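Local coordinates for protein alpha-galactosidase (Thermus thermophilus, PDB 6LCJ) that probably hydrolyses terminal alpha-galactosyl residues from galactosides, as a thermostable GH36-family enzyme that assembles into hexamers, at residues E[44-56]-E[335-347]. Sequence-based numbering, arbitrary orientation.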
ATOM      1  N   GLY E  44      28.478  23.527   2.413  1.00 43.33           N
ATOM      2  CA  GLY E  44      28.014  23.092   3.716  1.00 38.23           C
ATOM      3  C   GLY E  44      26.905  23.976   4.242  1.00 33.14           C
ATOM      4  O   GLY E  44      26.842  25.176   3.963  1.00 34.18           O
ATOM      5  N   PHE E  45      26.018  23.357   5.015  1.00 33.88           N
ATOM      6  CA  PHE E  45      24.982  24.052   5.769  1.00 30.03           C
ATOM      7  C   PHE E  45      25.242  23.831   7.253  1.00 29.46           C
ATOM      8  O   PHE E  45      25.476  22.694   7.685  1.00 26.33           O
ATOM      9  CB  PHE E  45      23.582  23.553   5.381  1.00 28.85           C
ATOM     10  CG  PHE E  45      22.461  24.003   6.340  1.00 29.48           C
ATOM     11  CD1 PHE E  45      22.219  25.351   6.581  1.00 26.65           C
ATOM     12  CD2 PHE E  45      21.643  23.066   6.968  1.00 27.12           C
ATOM     13  CE1 PHE E  45      21.187  25.757   7.437  1.00 28.60           C
ATOM     14  CE2 PHE E  45      20.603  23.469   7.825  1.00 28.95           C
ATOM     15  CZ  PHE E  45      20.381  24.809   8.061  1.00 28.57           C
ATOM     16  N   PHE E  46      25.227  24.913   8.030  1.00 28.26           N
ATOM     17  CA  PHE E  46      25.363  24.775   9.474  1.00 26.79           C
ATOM     18  C   PHE E  46      24.002  24.411  10.070  1.00 29.87           C
ATOM     19  O   PHE E  46      23.059  25.222  10.077  1.00 25.83           O
ATOM     20  CB  PHE E  46      25.914  26.039  10.117  1.00 26.32           C
ATOM     21  CG  PHE E  46      26.016  25.933  11.611  1.00 27.86           C
ATOM     22  CD1 PHE E  46      26.878  25.020  12.188  1.00 29.83           C
ATOM     23  CD2 PHE E  46      25.222  26.713  12.441  1.00 24.48           C
ATOM     24  CE1 PHE E  46      26.966  24.901  13.572  1.00 32.04           C
ATOM     25  CE2 PHE E  46      25.316  26.609  13.815  1.00 25.94           C
ATOM     26  CZ  PHE E  46      26.190  25.702  14.382  1.00 27.83           C
ATOM     27  N   ARG E  47      23.910  23.197  10.584  1.00 25.13           N
ATOM     28  CA  ARG E  47      22.668  22.649  11.089  1.00 25.74           C
ATOM     29  C   ARG E  47      22.704  22.789  12.605  1.00 25.72           C
ATOM     30  O   ARG E  47      23.368  22.008  13.290  1.00 27.84           O
ATOM     31  CB  ARG E  47      22.524  21.200  10.636  1.00 24.29           C
ATOM     32  CG  ARG E  47      21.137  20.620  10.828  1.00 27.30           C
ATOM     33  CD  ARG E  47      20.996  19.937  12.176  1.00 24.96           C
ATOM     34  NE  ARG E  47      19.658  19.384  12.328  1.00 23.98           N
ATOM     35  CZ  ARG E  47      19.172  18.907  13.466  1.00 25.95           C
ATOM     36  NH1 ARG E  47      19.918  18.912  14.560  1.00 23.34           N
ATOM     37  NH2 ARG E  47      17.935  18.417  13.512  1.00 28.94           N
ATOM     38  N   HIS E  48      22.010  23.798  13.131  1.00 26.63           N
ATOM     39  CA  HIS E  48      21.956  24.021  14.575  1.00 23.95           C
ATOM     40  C   HIS E  48      20.715  23.360  15.187  1.00 24.64           C
ATOM     41  O   HIS E  48      19.583  23.806  14.962  1.00 20.03           O
ATOM     42  CB  HIS E  48      21.973  25.502  14.912  1.00 19.77           C
ATOM     43  CG  HIS E  48      22.109  25.733  16.378  1.00 25.95           C
ATOM     44  ND1 HIS E  48      21.104  26.279  17.147  1.00 24.13           N
ATOM     45  CD2 HIS E  48      23.096  25.381  17.239  1.00 26.10           C
ATOM     46  CE1 HIS E  48      21.485  26.294  18.412  1.00 28.89           C
ATOM     47  NE2 HIS E  48      22.691  25.757  18.495  1.00 28.89           N
ATOM     48  N   GLY E  49      20.929  22.323  15.989  1.00 23.26           N
ATOM     49  CA  GLY E  49      19.828  21.660  16.666  1.00 25.19           C
ATOM     50  C   GLY E  49      19.202  22.511  17.763  1.00 24.91           C
ATOM     51  O   GLY E  49      19.748  23.516  18.229  1.00 23.95           O
ATOM     52  N   TRP E  50      18.025  22.062  18.200  1.00 25.42           N
ATOM     53  CA  TRP E  50      17.171  22.883  19.054  1.00 23.50           C
ATOM     54  C   TRP E  50      17.698  22.991  20.479  1.00 24.42           C
ATOM     55  O   TRP E  50      17.710  24.082  21.056  1.00 25.30           O
ATOM     56  CB  TRP E  50      15.768  22.302  19.083  1.00 24.93           C
ATOM     57  CG  TRP E  50      14.773  23.135  19.829  1.00 25.15           C
ATOM     58  CD1 TRP E  50      14.648  24.496  19.805  1.00 24.71           C
ATOM     59  CD2 TRP E  50      13.747  22.651  20.696  1.00 23.57           C
ATOM     60  NE1 TRP E  50      13.605  24.886  20.604  1.00 23.92           N
ATOM     61  CE2 TRP E  50      13.029  23.774  21.157  1.00 22.94           C
ATOM     62  CE3 TRP E  50      13.350  21.368  21.114  1.00 24.38           C
ATOM     63  CZ2 TRP E  50      11.943  23.660  22.024  1.00 27.52           C
ATOM     64  CZ3 TRP E  50      12.271  21.250  21.968  1.00 23.83           C
ATOM     65  CH2 TRP E  50      11.575  22.389  22.417  1.00 30.26           C
ATOM     66  N   GLN E  51      18.072  21.867  21.084  1.00 20.30           N
ATOM     67  CA  GLN E  51      18.369  21.827  22.506  1.00 22.06           C
ATOM     68  C   GLN E  51      19.762  21.234  22.749  1.00 23.78           C
ATOM     69  O   GLN E  51      20.492  20.869  21.820  1.00 24.96           O
ATOM     70  CB  GLN E  51      17.268  21.061  23.271  1.00 22.35           C
ATOM     71  CG  GLN E  51      16.909  19.707  22.699  1.00 26.92           C
ATOM     72  CD  GLN E  51      16.952  18.600  23.738  1.00 32.15           C
ATOM     73  OE1 GLN E  51      17.858  18.565  24.577  1.00 29.39           O
ATOM     74  NE2 GLN E  51      15.979  17.681  23.684  1.00 29.28           N
ATOM     75  N   SER E  52      20.122  21.158  24.033  1.00 26.69           N
ATOM     76  CA  SER E  52      21.454  20.722  24.464  1.00 22.87           C
ATOM     77  C   SER E  52      21.919  19.460  23.749  1.00 23.31           C
ATOM     78  O   SER E  52      23.007  19.430  23.170  1.00 28.48           O
ATOM     79  CB  SER E  52      21.445  20.485  25.972  1.00 21.50           C
ATOM     80  OG  SER E  52      21.340  21.717  26.668  1.00 23.33           O
ATOM     81  N   TRP E  53      21.099  18.404  23.779  1.00 25.35           N
ATOM     82  CA  TRP E  53      21.482  17.113  23.219  1.00 21.78           C
ATOM     83  C   TRP E  53      21.413  17.096  21.696  1.00 25.28           C
ATOM     84  O   TRP E  53      21.995  16.199  21.071  1.00 24.87           O
ATOM     85  CB  TRP E  53      20.593  16.001  23.812  1.00 24.13           C
ATOM     86  CG  TRP E  53      20.555  16.043  25.323  1.00 25.90           C
ATOM     87  CD1 TRP E  53      21.587  16.379  26.158  1.00 23.99           C
ATOM     88  CD2 TRP E  53      19.431  15.776  26.171  1.00 27.36           C
ATOM     89  NE1 TRP E  53      21.178  16.330  27.462  1.00 24.96           N
ATOM     90  CE2 TRP E  53      19.859  15.964  27.503  1.00 27.91           C
ATOM     91  CE3 TRP E  53      18.104  15.390  25.938  1.00 27.94           C
ATOM     92  CZ2 TRP E  53      19.002  15.780  28.604  1.00 25.82           C
ATOM     93  CZ3 TRP E  53      17.249  15.211  27.049  1.00 26.85           C
ATOM     94  CH2 TRP E  53      17.708  15.399  28.352  1.00 23.71           C
ATOM     95  N   SER E  54      20.740  18.069  21.088  1.00 25.55           N
ATOM     96  CA  SER E  54      20.522  18.051  19.645  1.00 26.83           C
ATOM     97  C   SER E  54      21.833  18.198  18.872  1.00 26.66           C
ATOM     98  O   SER E  54      22.813  18.765  19.359  1.00 25.28           O
ATOM     99  CB  SER E  54      19.557  19.164  19.240  1.00 23.70           C
ATOM    100  OG  SER E  54      18.266  18.904  19.750  1.00 23.59           O
ATOM    101  N   LEU E  55      21.835  17.674  17.650  1.00 25.06           N
ATOM    102  CA  LEU E  55      23.010  17.771  16.801  1.00 23.58           C
ATOM    103  C   LEU E  55      23.228  19.204  16.326  1.00 28.19           C
ATOM    104  O   LEU E  55      22.310  19.845  15.795  1.00 27.49           O
ATOM    105  CB  LEU E  55      22.873  16.850  15.593  1.00 24.46           C
ATOM    106  CG  LEU E  55      24.048  17.022  14.620  1.00 27.70           C
ATOM    107  CD1 LEU E  55      25.211  16.127  14.995  1.00 19.79           C
ATOM    108  CD2 LEU E  55      23.626  16.807  13.168  1.00 27.97           C
ATOM    109  N   ALA E  56      24.447  19.702  16.513  1.00 21.89           N
ATOM    110  CA  ALA E  56      24.925  20.907  15.856  1.00 20.78           C
ATOM    111  C   ALA E  56      26.168  20.536  15.060  1.00 27.85           C
ATOM    112  O   ALA E  56      27.157  20.064  15.640  1.00 27.37           O
ATOM    113  CB  ALA E  56      25.238  22.008  16.871  1.00 22.07           C
ATOM    114  N   TYR E 335      23.183  29.409  41.290  1.00 34.81           N
ATOM    115  CA  TYR E 335      23.725  29.014  39.995  1.00 31.28           C
ATOM    116  C   TYR E 335      22.750  28.050  39.330  1.00 31.82           C
ATOM    117  O   TYR E 335      22.458  26.981  39.880  1.00 32.31           O
ATOM    118  CB  TYR E 335      25.095  28.347  40.144  1.00 27.43           C
ATOM    119  CG  TYR E 335      25.871  28.271  38.841  1.00 28.37           C
ATOM    120  CD1 TYR E 335      25.605  27.270  37.911  1.00 28.47           C
ATOM    121  CD2 TYR E 335      26.851  29.207  38.532  1.00 23.91           C
ATOM    122  CE1 TYR E 335      26.300  27.199  36.717  1.00 27.40           C
ATOM    123  CE2 TYR E 335      27.546  29.144  37.343  1.00 29.08           C
ATOM    124  CZ  TYR E 335      27.267  28.136  36.437  1.00 28.17           C
ATOM    125  OH  TYR E 335      27.951  28.063  35.250  1.00 27.37           O
ATOM    126  N   LEU E 336      22.262  28.410  38.148  1.00 24.41           N
ATOM    127  CA  LEU E 336      21.399  27.519  37.386  1.00 27.96           C
ATOM    128  C   LEU E 336      22.171  26.987  36.184  1.00 30.14           C
ATOM    129  O   LEU E 336      22.649  27.765  35.342  1.00 27.17           O
ATOM    130  CB  LEU E 336      20.116  28.223  36.949  1.00 28.40           C
ATOM    131  CG  LEU E 336      19.264  28.717  38.109  1.00 28.47           C
ATOM    132  CD1 LEU E 336      18.019  29.393  37.578  1.00 29.08           C
ATOM    133  CD2 LEU E 336      18.929  27.571  39.057  1.00 25.15           C
ATOM    134  N   LEU E 337      22.325  25.670  36.140  1.00 28.26           N
ATOM    135  CA  LEU E 337      22.874  24.964  34.997  1.00 27.98           C
ATOM    136  C   LEU E 337      21.704  24.401  34.208  1.00 27.93           C
ATOM    137  O   LEU E 337      20.945  23.578  34.735  1.00 25.44           O
ATOM    138  CB  LEU E 337      23.808  23.839  35.443  1.00 26.88           C
ATOM    139  CG  LEU E 337      24.303  22.951  34.291  1.00 29.99           C
ATOM    140  CD1 LEU E 337      25.289  23.707  33.409  1.00 27.93           C
ATOM    141  CD2 LEU E 337      24.928  21.675  34.807  1.00 31.11           C
ATOM    142  N   PHE E 338      21.545  24.858  32.962  1.00 28.73           N
ATOM    143  CA  PHE E 338      20.462  24.402  32.088  1.00 28.53           C
ATOM    144  C   PHE E 338      20.913  23.184  31.294  1.00 27.36           C
ATOM    145  O   PHE E 338      21.975  23.212  30.659  1.00 24.88           O
ATOM    146  CB  PHE E 338      20.023  25.505  31.117  1.00 25.15           C
ATOM    147  CG  PHE E 338      19.105  26.549  31.726  1.00 30.63           C
ATOM    148  CD1 PHE E 338      19.146  26.840  33.088  1.00 30.52           C
ATOM    149  CD2 PHE E 338      18.228  27.266  30.925  1.00 27.09           C
ATOM    150  CE1 PHE E 338      18.334  27.819  33.632  1.00 30.05           C
ATOM    151  CE2 PHE E 338      17.404  28.248  31.467  1.00 29.00           C
ATOM    152  CZ  PHE E 338      17.459  28.522  32.820  1.00 29.66           C
ATOM    153  N   CYS E 339      20.091  22.135  31.301  1.00 25.27           N
ATOM    154  CA  CYS E 339      20.403  20.888  30.615  1.00 27.53           C
ATOM    155  C   CYS E 339      19.179  20.432  29.824  1.00 30.07           C
ATOM    156  O   CYS E 339      18.040  20.682  30.227  1.00 29.41           O
ATOM    157  CB  CYS E 339      20.854  19.791  31.631  1.00 30.36           C
ATOM    158  SG  CYS E 339      21.594  18.263  30.865  1.00 44.41           S
ATOM    159  N   GLY E 340      19.416  19.757  28.695  1.00 29.47           N
ATOM    160  CA  GLY E 340      18.320  19.307  27.845  1.00 25.12           C
ATOM    161  C   GLY E 340      17.461  20.448  27.358  1.00 26.44           C
ATOM    162  O   GLY E 340      16.241  20.292  27.162  1.00 23.86           O
ATOM    163  N   ALA E 341      18.066  21.585  27.160  1.00 27.28           N
ATOM    164  CA  ALA E 341      17.355  22.834  27.134  1.00 25.72           C
ATOM    165  C   ALA E 341      17.456  23.480  25.769  1.00 25.96           C
ATOM    166  O   ALA E 341      18.504  23.386  25.115  1.00 24.64           O
ATOM    167  CB  ALA E 341      17.920  23.793  28.195  1.00 24.20           C
ATOM    168  N   PRO E 342      16.391  24.147  25.326  1.00 25.59           N
ATOM    169  CA  PRO E 342      16.503  25.042  24.170  1.00 23.22           C
ATOM    170  C   PRO E 342      17.719  25.942  24.299  1.00 26.43           C
ATOM    171  O   PRO E 342      17.816  26.740  25.234  1.00 26.14           O
ATOM    172  CB  PRO E 342      15.201  25.844  24.233  1.00 27.23           C
ATOM    173  CG  PRO E 342      14.252  24.924  24.922  1.00 29.30           C
ATOM    174  CD  PRO E 342      15.069  24.234  25.962  1.00 25.79           C
ATOM    175  N   VAL E 343      18.664  25.818  23.377  1.00 25.55           N
ATOM    176  CA  VAL E 343      19.946  26.485  23.562  1.00 25.11           C
ATOM    177  C   VAL E 343      19.778  28.001  23.505  1.00 26.52           C
ATOM    178  O   VAL E 343      20.054  28.707  24.479  1.00 29.49           O
ATOM    179  CB  VAL E 343      20.971  25.964  22.540  1.00 25.94           C
ATOM    180  CG1 VAL E 343      22.155  26.894  22.462  1.00 26.83           C
ATOM    181  CG2 VAL E 343      21.420  24.559  22.941  1.00 24.26           C
ATOM    182  N   LEU E 344      19.285  28.527  22.384  1.00 28.33           N
ATOM    183  CA  LEU E 344      19.293  29.977  22.218  1.00 25.76           C
ATOM    184  C   LEU E 344      18.259  30.653  23.114  1.00 29.22           C
ATOM    185  O   LEU E 344      18.532  31.710  23.692  1.00 30.34           O
ATOM    186  CB  LEU E 344      19.074  30.325  20.747  1.00 25.11           C
ATOM    187  CG  LEU E 344      20.232  29.769  19.911  1.00 30.52           C
ATOM    188  CD1 LEU E 344      20.038  29.949  18.410  1.00 25.32           C
ATOM    189  CD2 LEU E 344      21.546  30.400  20.361  1.00 26.99           C
ATOM    190  N   ALA E 345      17.084  30.043  23.282  1.00 27.86           N
ATOM    191  CA  ALA E 345      16.047  30.659  24.110  1.00 31.69           C
ATOM    192  C   ALA E 345      16.405  30.683  25.600  1.00 33.97           C
ATOM    193  O   ALA E 345      15.714  31.357  26.374  1.00 26.58           O
ATOM    194  CB  ALA E 345      14.710  29.935  23.894  1.00 26.74           C
ATOM    195  N   SER E 346      17.457  29.964  26.016  1.00 32.85           N
ATOM    196  CA  SER E 346      17.910  29.942  27.399  1.00 26.46           C
ATOM    197  C   SER E 346      18.875  31.063  27.716  1.00 27.33           C
ATOM    198  O   SER E 346      19.129  31.320  28.895  1.00 29.59           O
ATOM    199  CB  SER E 346      18.601  28.611  27.728  1.00 26.34           C
ATOM    200  OG  SER E 346      17.676  27.531  27.789  1.00 29.32           O
ATOM    201  N   LEU E 347      19.422  31.722  26.701  1.00 29.47           N
ATOM    202  CA  LEU E 347      20.477  32.702  26.922  1.00 28.82           C
ATOM    203  C   LEU E 347      19.953  33.884  27.733  1.00 34.25           C
ATOM    204  O   LEU E 347      18.823  34.346  27.538  1.00 29.68           O
ATOM    205  CB  LEU E 347      21.032  33.174  25.584  1.00 26.58           C
ATOM    206  CG  LEU E 347      21.711  32.113  24.714  1.00 28.09           C
ATOM    207  CD1 LEU E 347      22.204  32.698  23.376  1.00 21.27           C
ATOM    208  CD2 LEU E 347      22.857  31.469  25.491  1.00 26.27           C
TER
HETATM  209  O   HOH W   1      18.230  26.865  19.988  1.00 29.45           O
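Trp53 lays one face of its indole over Gly340. The glycine CA sits 3.8 Å from the centroid of the six-membered ring of Trp53 and 17° off the ring normal, a CH-pi contact. The same indole meets Cys339 obliquely, with SG 3.9 Å from Trp53 NE1. The bent Gln51 chain also sets OE1 above the Trp53 ring, toward its rim, and OE1 accepts a weak bond from the backbone N of Trp53. Ser52 points toward the loop at Gly340 and Ala341. Its OG lies beside its own backbone N (chi1 -70°) and accepts a weak but nearly straight bond from Ala341 N, 3.3 Å. The same hydroxyl is hydrogen-bonded to Arg354 O. Ser52 N returns a weak bond to Ala341 O.

A single beta bridge pairs Gln51 with Pro342. Beside it, Val343 N donates a nearly straight bond to Trp50 O, 3.1 Å and 166°. A water also donates to Trp50 O and accepts from Leu344 N. The Trp50 indole and Pro342 lie side by side, with Pro342 CG 3.9 Å from Trp50 CZ2. Val343 CG1 comes to the edge of the His48 ring, while Leu344 CD1 approaches it obliquely.

The contact ties the N-terminal beta domain to the TIM barrel. Segment 44-56 begins with strand 44-48 of an antiparallel sheet. Segment 335-347 begins with barrel strand 335-338, which lies between strands 298-303 and 352-354, and runs on into the loop after it. Tyr320 of helix 317-331 packs on Ala341 and Pro342.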